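Local coordinates for extracellular solute-binding protein, family 1 (Bifidobacterium longum subsp. infantis ATCC 15697, PDB 3OMB) that probably binds a sugar or oligosaccharide outside the cell, as a lipid-anchored receptor for an ABC importer, and carries a bound magnesium ion, at residues M167-A172 against T305-G310; N212-E217 against D290-D295; Y324-V329 against N445-E450. All coordinates share one frame; numbering follows the deposited sequence.

Contact 1. Residues M167-A172 against T305-G310; sequences MLINKA and TGVVFG
Leu168 and Val308 form the antiparallel hydrogen-bonded pair that joins strand 166-170 to strand 305-310. Leu168 N lies 2.7 Å from Val308 O in a bond that is almost straight at the hydrogen, 175°, whereas the return bond from Val308 N to Leu168 O is longer, 3.1 Å. A third bond, from Asn170 N to Gly306 O at 2.8 Å, continues the pairing to where the chain turns a corner at Gly306. Between these bonds the CA-H groups of Val307 and Ile169 approach Leu168 O and Gly306 O. The two strands are the central ones of a four-stranded mixed sheet in one of the lobes of this periplasmic-binding-protein-like fold, with strands 209-211 and 324-326 outside them. On one face Met167, a selenomethionine, packs against Val307 and Phe309. Its chain is fully extended (chi1 179°), which carries CG to 3.8 Å from Phe309 CE1 and the terminal CE on to Val307 CG1 at 3.7 Å; SE makes an oblique Met-aromatic contact, 5.0 Å from the ring centroid. Val307 CG2 meets Ile169 CD1. On the other face Leu168 CD1 touches Val308 CG2, and both residues pack on Phe317 of helix 313-317. The side chain of Asn170 caps helix 171-177, its OD1 accepting from Trp173 N.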
loop_
_atom_site.group_PDB
_atom_site.type_symbol
_atom_site.label_atom_id
_atom_site.label_comp_id
_atom_site.label_asym_id
_atom_site.label_seq_id
_atom_site.Cartn_x
_atom_site.Cartn_y
_atom_site.Cartn_z
HETATM N N MSE A 167 -12.600 0.546 -7.642
HETATM C CA MSE A 167 -13.859 1.246 -7.505
HETATM C C MSE A 167 -14.959 0.200 -7.620
HETATM O O MSE A 167 -15.058 -0.507 -8.619
HETATM C CB MSE A 167 -13.987 2.276 -8.634
HETATM C CG MSE A 167 -15.281 3.047 -8.597
HETATM SE SE MSE A 167 -15.240 4.439 -9.921
HETATM C CE MSE A 167 -16.757 5.482 -9.317
ATOM N N LEU A 168 -15.779 0.093 -6.592
ATOM C CA LEU A 168 -16.769 -0.974 -6.484
ATOM C C LEU A 168 -18.168 -0.424 -6.645
ATOM O O LEU A 168 -18.477 0.667 -6.153
ATOM C CB LEU A 168 -16.659 -1.633 -5.111
ATOM C CG LEU A 168 -15.262 -2.092 -4.722
ATOM C CD1 LEU A 168 -15.237 -2.561 -3.259
ATOM C CD2 LEU A 168 -14.742 -3.197 -5.725
ATOM N N ILE A 169 -19.036 -1.177 -7.303
ATOM C CA ILE A 169 -20.411 -0.700 -7.508
ATOM C C ILE A 169 -21.414 -1.814 -7.290
ATOM O O ILE A 169 -21.120 -2.993 -7.585
ATOM C CB ILE A 169 -20.604 -0.039 -8.894
ATOM C CG1 ILE A 169 -22.029 0.539 -9.003
ATOM C CG2 ILE A 169 -20.310 -1.025 -10.047
ATOM C CD1 ILE A 169 -22.177 1.603 -10.066
ATOM N N ASN A 170 -22.584 -1.453 -6.746
ATOM C CA ASN A 170 -23.641 -2.417 -6.555
ATOM C C ASN A 170 -24.306 -2.712 -7.895
ATOM O O ASN A 170 -25.187 -1.981 -8.332
ATOM C CB ASN A 170 -24.663 -1.965 -5.504
ATOM C CG ASN A 170 -25.602 -3.102 -5.066
ATOM O OD1 ASN A 170 -26.061 -3.886 -5.875
ATOM N ND2 ASN A 170 -25.880 -3.178 -3.776
ATOM N N LYS A 171 -23.858 -3.805 -8.509
ATOM C CA LYS A 171 -24.353 -4.334 -9.771
ATOM C C LYS A 171 -25.816 -4.844 -9.699
ATOM O O LYS A 171 -26.576 -4.683 -10.644
ATOM C CB LYS A 171 -23.381 -5.444 -10.199
ATOM C CG LYS A 171 -23.680 -6.213 -11.476
ATOM C CD LYS A 171 -23.732 -5.353 -12.715
ATOM C CE LYS A 171 -23.909 -6.273 -13.941
ATOM N NZ LYS A 171 -24.043 -5.462 -15.142
ATOM N N ALA A 172 -26.233 -5.420 -8.573
ATOM C CA ALA A 172 -27.650 -5.790 -8.410
ATOM C C ALA A 172 -28.556 -4.579 -8.474
ATOM O O ALA A 172 -29.647 -4.663 -9.024
ATOM C CB ALA A 172 -27.898 -6.576 -7.097
ATOM N N THR A 305 -24.902 0.913 0.420
ATOM C CA THR A 305 -24.005 1.799 -0.315
ATOM C C THR A 305 -23.852 1.377 -1.768
ATOM O O THR A 305 -23.605 0.208 -2.060
ATOM C CB THR A 305 -22.626 1.823 0.345
ATOM O OG1 THR A 305 -22.773 2.291 1.687
ATOM C CG2 THR A 305 -21.645 2.732 -0.416
ATOM N N GLY A 306 -23.977 2.338 -2.675
ATOM C CA GLY A 306 -23.956 2.040 -4.111
ATOM C C GLY A 306 -22.565 1.902 -4.670
ATOM O O GLY A 306 -22.309 0.965 -5.432
ATOM N N VAL A 307 -21.675 2.823 -4.285
ATOM C CA VAL A 307 -20.324 2.985 -4.881
ATOM C C VAL A 307 -19.336 3.335 -3.756
ATOM O O VAL A 307 -19.632 4.216 -2.924
ATOM C CB VAL A 307 -20.279 4.149 -5.943
ATOM C CG1 VAL A 307 -18.842 4.402 -6.465
ATOM C CG2 VAL A 307 -21.207 3.885 -7.119
ATOM N N VAL A 308 -18.185 2.651 -3.728
ATOM C CA VAL A 308 -17.056 3.015 -2.865
ATOM C C VAL A 308 -15.754 2.696 -3.594
ATOM O O VAL A 308 -15.749 1.909 -4.549
ATOM C CB VAL A 308 -16.994 2.202 -1.521
ATOM C CG1 VAL A 308 -18.187 2.467 -0.671
ATOM C CG2 VAL A 308 -16.829 0.660 -1.780
ATOM N N PHE A 309 -14.652 3.249 -3.095
ATOM C CA PHE A 309 -13.321 2.743 -3.448
ATOM C C PHE A 309 -12.907 1.767 -2.374
ATOM O O PHE A 309 -13.133 2.010 -1.184
ATOM C CB PHE A 309 -12.294 3.883 -3.585
ATOM C CG PHE A 309 -12.678 4.899 -4.622
ATOM C CD1 PHE A 309 -12.600 4.589 -5.979
ATOM C CD2 PHE A 309 -13.149 6.151 -4.245
ATOM C CE1 PHE A 309 -12.956 5.535 -6.951
ATOM C CE2 PHE A 309 -13.502 7.093 -5.198
ATOM C CZ PHE A 309 -13.421 6.782 -6.555
ATOM N N GLY A 310 -12.326 0.648 -2.782
ATOM C CA GLY A 310 -11.937 -0.360 -1.809
ATOM C C GLY A 310 -11.147 -1.503 -2.390
ATOM O O GLY A 310 -10.730 -1.451 -3.547
#

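Contact 2. Residues N212-E217 against D290-D295; sequences NIKKLE and DAYNAD
The ring of Tyr292 has Lys214 across one face and the backbone carbon C of Asn212 at its edge, in plane. Lys214 CG stands over the rim of that face, 3.7 Å from the ring centroid, a CH-pi contact made by an aliphatic part of the lysine; the two side chains cross at about a right angle. The Asn212 side chain runs alongside the ring, pointing the opposite way to the tyrosine, with its amide plane turned 54° from the ring and ND2 3.6 Å from Tyr292 CD1. This is a helix-on-loop contact: helix 289-297 packs against the irregular chain that leaves edge strand 209-211 of the four-stranded mixed sheet, and the hydroxyl end of Tyr292 also reaches Val308 on the neighbouring strand. The tyrosine side chain leaves the helix with CG opposite its backbone N (chi1 157°), which lays the ring against Lys214 and points its hydroxyl toward the sheet.

Beyond CG, Lys214 bends at chi3, and its ammonium group turns from the helix to donate to Trp223 O.

The polar link is made by Asn212 ND2, which donates to Asp295 OD2 at 3.0 Å. The bond is bent, 141° at the hydrogen, and arrives on the anti side of the carboxylate, slightly out of its plane. OD2 also takes a salt bridge from Lys287, which would be expected to stabilise its negative charge, and ND2 has a second acceptor in Gln296 OE1. One amide nitrogen thus ties the loop to two successive residues of the helix. At the far end of the ring a water bridges the segments, donating to Asn212 O at 2.7 Å and lying 2.7 Å from Tyr292 OH.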
loop_
_atom_site.group_PDB
_atom_site.type_symbol
_atom_site.label_atom_id
_atom_site.label_comp_id
_atom_site.label_asym_id
_atom_site.label_seq_id
_atom_site.Cartn_x
_atom_site.Cartn_y
_atom_site.Cartn_z
ATOM N N ASN A 212 -20.141 6.441 -1.161
ATOM C CA ASN A 212 -19.509 6.783 0.114
ATOM C C ASN A 212 -18.016 6.993 -0.087
ATOM O O ASN A 212 -17.380 6.283 -0.857
ATOM C CB ASN A 212 -19.811 5.731 1.213
ATOM C CG ASN A 212 -19.791 6.330 2.609
ATOM O OD1 ASN A 212 -19.572 7.533 2.782
ATOM N ND2 ASN A 212 -20.012 5.503 3.611
ATOM N N ILE A 213 -17.465 7.995 0.587
ATOM C CA ILE A 213 -16.044 8.312 0.463
ATOM C C ILE A 213 -15.427 8.486 1.861
ATOM O O ILE A 213 -16.133 8.888 2.824
ATOM C CB ILE A 213 -15.775 9.562 -0.451
ATOM C CG1 ILE A 213 -16.518 10.814 0.059
ATOM C CG2 ILE A 213 -16.195 9.283 -1.922
ATOM C CD1 ILE A 213 -16.121 12.114 -0.681
ATOM N N LYS A 214 -14.128 8.178 1.949
ATOM C CA LYS A 214 -13.322 8.324 3.148
ATOM C C LYS A 214 -12.970 9.783 3.439
ATOM O O LYS A 214 -12.755 10.584 2.510
ATOM C CB LYS A 214 -12.010 7.530 3.001
ATOM C CG LYS A 214 -12.185 6.023 3.121
ATOM C CD LYS A 214 -10.895 5.196 2.891
ATOM C CE LYS A 214 -9.848 5.386 4.001
ATOM N NZ LYS A 214 -8.587 4.518 3.829
ATOM N N LYS A 215 -12.886 10.122 4.727
ATOM C CA LYS A 215 -12.411 11.439 5.114
ATOM C C LYS A 215 -10.959 11.581 4.678
ATOM O O LYS A 215 -10.264 10.586 4.477
ATOM C CB LYS A 215 -12.584 11.689 6.624
ATOM C CG LYS A 215 -11.617 10.947 7.568
ATOM C CD LYS A 215 -11.848 11.488 8.982
ATOM C CE LYS A 215 -10.761 11.101 9.966
ATOM N NZ LYS A 215 -10.930 9.695 10.443
ATOM N N LEU A 216 -10.526 12.817 4.480
ATOM C CA LEU A 216 -9.129 13.087 4.121
ATOM C C LEU A 216 -8.255 13.006 5.377
ATOM O O LEU A 216 -8.698 13.369 6.460
ATOM C CB LEU A 216 -9.021 14.463 3.477
ATOM C CG LEU A 216 -9.825 14.691 2.202
ATOM C CD1 LEU A 216 -9.374 15.991 1.532
ATOM C CD2 LEU A 216 -9.711 13.525 1.181
ATOM N N GLU A 217 -7.043 12.473 5.243
ATOM C CA GLU A 217 -6.033 12.557 6.304
ATOM C C GLU A 217 -5.206 13.811 6.096
ATOM O O GLU A 217 -4.990 14.240 4.950
ATOM C CB GLU A 217 -5.117 11.334 6.276
ATOM C CG GLU A 217 -5.738 10.110 6.944
ATOM C CD GLU A 217 -5.749 10.233 8.459
ATOM O OE1 GLU A 217 -5.116 11.171 9.008
ATOM O OE2 GLU A 217 -6.377 9.376 9.103
ATOM N N ASP A 290 -13.792 3.523 11.055
ATOM C CA ASP A 290 -14.675 2.451 11.520
ATOM C C ASP A 290 -16.163 2.673 11.166
ATOM O O ASP A 290 -16.835 1.746 10.687
ATOM C CB ASP A 290 -14.493 2.207 13.019
ATOM C CG ASP A 290 -13.103 1.646 13.353
ATOM O OD1 ASP A 290 -12.608 0.765 12.595
ATOM O OD2 ASP A 290 -12.495 2.091 14.359
ATOM N N ALA A 291 -16.667 3.894 11.371
ATOM C CA ALA A 291 -18.062 4.180 11.031
ATOM C C ALA A 291 -18.257 4.116 9.527
ATOM O O ALA A 291 -19.255 3.600 9.049
ATOM C CB ALA A 291 -18.514 5.528 11.581
ATOM N N TYR A 292 -17.286 4.624 8.790
ATOM C CA TYR A 292 -17.346 4.604 7.340
ATOM C C TYR A 292 -17.459 3.160 6.802
ATOM O O TYR A 292 -18.291 2.878 5.936
ATOM C CB TYR A 292 -16.147 5.371 6.732
ATOM C CG TYR A 292 -15.796 4.976 5.286
ATOM C CD1 TYR A 292 -16.422 5.597 4.186
ATOM C CD2 TYR A 292 -14.860 3.967 5.027
ATOM C CE1 TYR A 292 -16.100 5.238 2.873
ATOM C CE2 TYR A 292 -14.538 3.594 3.696
ATOM C CZ TYR A 292 -15.151 4.251 2.642
ATOM O OH TYR A 292 -14.850 3.871 1.369
ATOM N N ASN A 293 -16.635 2.257 7.314
ATOM C CA ASN A 293 -16.652 0.868 6.867
ATOM C C ASN A 293 -17.964 0.186 7.283
ATOM O O ASN A 293 -18.527 -0.608 6.515
ATOM C CB ASN A 293 -15.433 0.088 7.402
ATOM C CG ASN A 293 -14.145 0.471 6.700
ATOM O OD1 ASN A 293 -14.072 0.489 5.482
ATOM N ND2 ASN A 293 -13.117 0.770 7.468
ATOM N N ALA A 294 -18.449 0.515 8.478
ATOM C CA ALA A 294 -19.705 -0.060 8.958
ATOM C C ALA A 294 -20.884 0.338 8.075
ATOM O O ALA A 294 -21.827 -0.422 7.956
ATOM C CB ALA A 294 -19.968 0.290 10.429
ATOM N N ASP A 295 -20.818 1.521 7.454
ATOM C CA ASP A 295 -21.835 1.959 6.490
ATOM C C ASP A 295 -22.038 0.921 5.392
ATOM O O ASP A 295 -23.174 0.554 5.088
ATOM C CB ASP A 295 -21.438 3.285 5.821
ATOM C CG ASP A 295 -21.632 4.486 6.727
ATOM O OD1 ASP A 295 -22.411 4.345 7.691
ATOM O OD2 ASP A 295 -21.017 5.567 6.477
HETATM O O HOH W 1 -14.897 5.310 -0.881
#

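Contact 3. Residues Y324-V329 against N445-E450; sequences YIAMPV and NKVYEE
The chain of Ala326 to Pro328, running out of edge strand 324-326, passes beside helix 436-452, with the CA atoms of Pro328 and Tyr448 6.0 Å apart. Val447 and Tyr448 make the contact from the helix. Val447 points at the strand and spreads its two methyls over it: CG1 sits 3.6 Å from Pro328 CD, while CG2 lies 3.7 Å from Ala326 O and 4.1 Å from Ala326 CB. With CG1 opposite the backbone N (chi1 175°), the same methyl also lies above the centre of the Tyr448 ring, touching the proline on another side.

Tyr448 reaches farther in. Its CE2 touches Ala326 CB at 3.9 Å, CE1 is a similar distance from Pro328 CA, and OH lies 2.6 Å from Met327 O in a hydrogen bond that is weak. The hydroxyl's stronger partner is Met167 N, on the adjoining strand 166-170. Trp342 stacks with the tyrosine ring, and Gln451, one turn further along the helix, bonds to Val329 O. The arrangement joins a helix to the edge of the four-stranded sheet that also contains strand 305-310.

Chemically, one buried hydroxyl serves strand 166-170 and the chain leaving strand 324-326: a side chain of the helix supplies a firm acceptor for the Met167 amide and a weak donor for the Met327 carbonyl.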
loop_
_atom_site.group_PDB
_atom_site.type_symbol
_atom_site.label_atom_id
_atom_site.label_comp_id
_atom_site.label_asym_id
_atom_site.label_seq_id
_atom_site.Cartn_x
_atom_site.Cartn_y
_atom_site.Cartn_z
ATOM N N TYR A 324 -22.021 -6.933 -5.651
ATOM C CA TYR A 324 -21.022 -5.918 -6.006
ATOM C C TYR A 324 -19.997 -6.420 -7.007
ATOM O O TYR A 324 -19.623 -7.588 -6.950
ATOM C CB TYR A 324 -20.292 -5.431 -4.734
ATOM C CG TYR A 324 -21.185 -4.610 -3.844
ATOM C CD1 TYR A 324 -22.002 -5.222 -2.885
ATOM C CD2 TYR A 324 -21.238 -3.210 -3.986
ATOM C CE1 TYR A 324 -22.862 -4.451 -2.073
ATOM C CE2 TYR A 324 -22.074 -2.442 -3.200
ATOM C CZ TYR A 324 -22.879 -3.057 -2.241
ATOM O OH TYR A 324 -23.691 -2.282 -1.453
ATOM N N ILE A 325 -19.539 -5.528 -7.895
ATOM C CA ILE A 325 -18.417 -5.807 -8.806
ATOM C C ILE A 325 -17.450 -4.632 -8.801
ATOM O O ILE A 325 -17.811 -3.529 -8.385
ATOM C CB ILE A 325 -18.871 -6.060 -10.287
ATOM C CG1 ILE A 325 -19.490 -4.789 -10.919
ATOM C CG2 ILE A 325 -19.798 -7.311 -10.394
ATOM C CD1 ILE A 325 -19.903 -4.965 -12.428
ATOM N N ALA A 326 -16.230 -4.852 -9.285
ATOM C CA ALA A 326 -15.343 -3.731 -9.590
ATOM C C ALA A 326 -15.708 -3.176 -10.963
ATOM O O ALA A 326 -16.072 -3.942 -11.841
ATOM C CB ALA A 326 -13.868 -4.167 -9.532
HETATM N N MSE A 327 -15.623 -1.857 -11.142
HETATM C CA MSE A 327 -15.901 -1.205 -12.436
HETATM C C MSE A 327 -14.692 -0.366 -12.875
HETATM O O MSE A 327 -13.992 0.185 -12.029
HETATM C CB MSE A 327 -17.124 -0.280 -12.343
HETATM C CG MSE A 327 -16.989 0.789 -11.245
HETATM SE SE MSE A 327 -18.474 2.034 -11.178
HETATM C CE MSE A 327 -18.069 3.083 -12.752
ATOM N N PRO A 328 -14.465 -0.244 -14.194
ATOM C CA PRO A 328 -13.455 0.677 -14.670
ATOM C C PRO A 328 -13.841 2.096 -14.268
ATOM O O PRO A 328 -15.044 2.401 -14.181
ATOM C CB PRO A 328 -13.536 0.531 -16.194
ATOM C CG PRO A 328 -14.207 -0.825 -16.423
ATOM C CD PRO A 328 -15.127 -0.992 -15.290
ATOM N N VAL A 329 -12.862 2.962 -14.024
ATOM C CA VAL A 329 -13.225 4.326 -13.633
ATOM C C VAL A 329 -13.901 5.108 -14.801
ATOM O O VAL A 329 -13.453 4.999 -15.929
ATOM C CB VAL A 329 -12.026 5.093 -13.055
ATOM C CG1 VAL A 329 -11.091 5.611 -14.151
ATOM C CG2 VAL A 329 -12.516 6.230 -12.152
ATOM N N ASN A 445 -8.670 -7.150 -10.257
ATOM C CA ASN A 445 -7.624 -6.520 -11.063
ATOM C C ASN A 445 -7.783 -6.734 -12.559
ATOM O O ASN A 445 -7.334 -5.905 -13.354
ATOM C CB ASN A 445 -6.219 -6.828 -10.555
ATOM C CG ASN A 445 -5.830 -5.930 -9.392
ATOM O OD1 ASN A 445 -6.334 -4.806 -9.256
ATOM N ND2 ASN A 445 -4.935 -6.410 -8.551
ATOM N N LYS A 446 -8.474 -7.807 -12.932
ATOM C CA LYS A 446 -8.849 -8.059 -14.334
ATOM C C LYS A 446 -9.626 -6.893 -14.914
ATOM O O LYS A 446 -9.459 -6.548 -16.070
ATOM C CB LYS A 446 -9.704 -9.317 -14.455
ATOM C CG LYS A 446 -8.860 -10.584 -14.409
ATOM C CD LYS A 446 -9.724 -11.814 -14.434
ATOM C CE LYS A 446 -9.014 -12.994 -13.769
ATOM N NZ LYS A 446 -7.892 -13.538 -14.577
ATOM N N VAL A 447 -10.469 -6.278 -14.089
ATOM C CA VAL A 447 -11.286 -5.188 -14.538
ATOM C C VAL A 447 -10.456 -3.976 -14.975
ATOM O O VAL A 447 -10.893 -3.225 -15.845
ATOM C CB VAL A 447 -12.308 -4.802 -13.464
ATOM C CG1 VAL A 447 -13.087 -3.574 -13.872
ATOM C CG2 VAL A 447 -13.259 -6.002 -13.171
ATOM N N TYR A 448 -9.255 -3.810 -14.403
ATOM C CA TYR A 448 -8.443 -2.602 -14.600
ATOM C C TYR A 448 -7.324 -2.721 -15.622
ATOM O O TYR A 448 -6.632 -1.732 -15.920
ATOM C CB TYR A 448 -7.897 -2.109 -13.246
ATOM C CG TYR A 448 -9.078 -1.693 -12.374
ATOM C CD1 TYR A 448 -9.770 -0.512 -12.634
ATOM C CD2 TYR A 448 -9.562 -2.522 -11.391
ATOM C CE1 TYR A 448 -10.883 -0.141 -11.869
ATOM C CE2 TYR A 448 -10.679 -2.171 -10.631
ATOM C CZ TYR A 448 -11.342 -0.979 -10.873
ATOM O OH TYR A 448 -12.456 -0.621 -10.108
ATOM N N GLU A 449 -7.156 -3.917 -16.176
ATOM C CA GLU A 449 -6.077 -4.156 -17.128
ATOM C C GLU A 449 -6.128 -3.215 -18.319
ATOM O O GLU A 449 -5.101 -2.668 -18.712
ATOM C CB GLU A 449 -6.074 -5.603 -17.617
ATOM C CG GLU A 449 -5.286 -6.534 -16.720
ATOM C CD GLU A 449 -4.432 -7.512 -17.522
ATOM O OE1 GLU A 449 -5.016 -8.311 -18.277
ATOM O OE2 GLU A 449 -3.177 -7.488 -17.403
ATOM N N GLU A 450 -7.306 -3.024 -18.898
ATOM C CA GLU A 450 -7.416 -2.052 -19.995
ATOM C C GLU A 450 -6.959 -0.626 -19.606
ATOM O O GLU A 450 -6.066 -0.082 -20.230
ATOM C CB GLU A 450 -8.837 -2.055 -20.613
ATOM C CG GLU A 450 -9.032 -1.053 -21.757
ATOM C CD GLU A 450 -8.169 -1.364 -22.991
ATOM O OE1 GLU A 450 -7.681 -0.392 -23.654
ATOM O OE2 GLU A 450 -7.964 -2.577 -23.291
#

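Overall arrangement
Contact 1 is the middle of the sheet on which the other two are built. Contact 2 lies about 14 Å from it between centres and is nested in the chain loop that contact 1 closes; Val307 O and Asn212 N, 2.9 Å apart, probably join them by a hydrogen bond. Contact 3 follows later in the chain, about 11 Å from contact 1 between centres, and meets it where Tyr324 OH lies 2.6 Å from Thr305 O. Contacts 2 and 3 do not touch. The magnesium site, with ligands from Asp199 to Glu208, is nearest contact 1, whose Asn170 side chain is about 10 Å from the ion, against about 14 Å for that of Asp295 in contact 2.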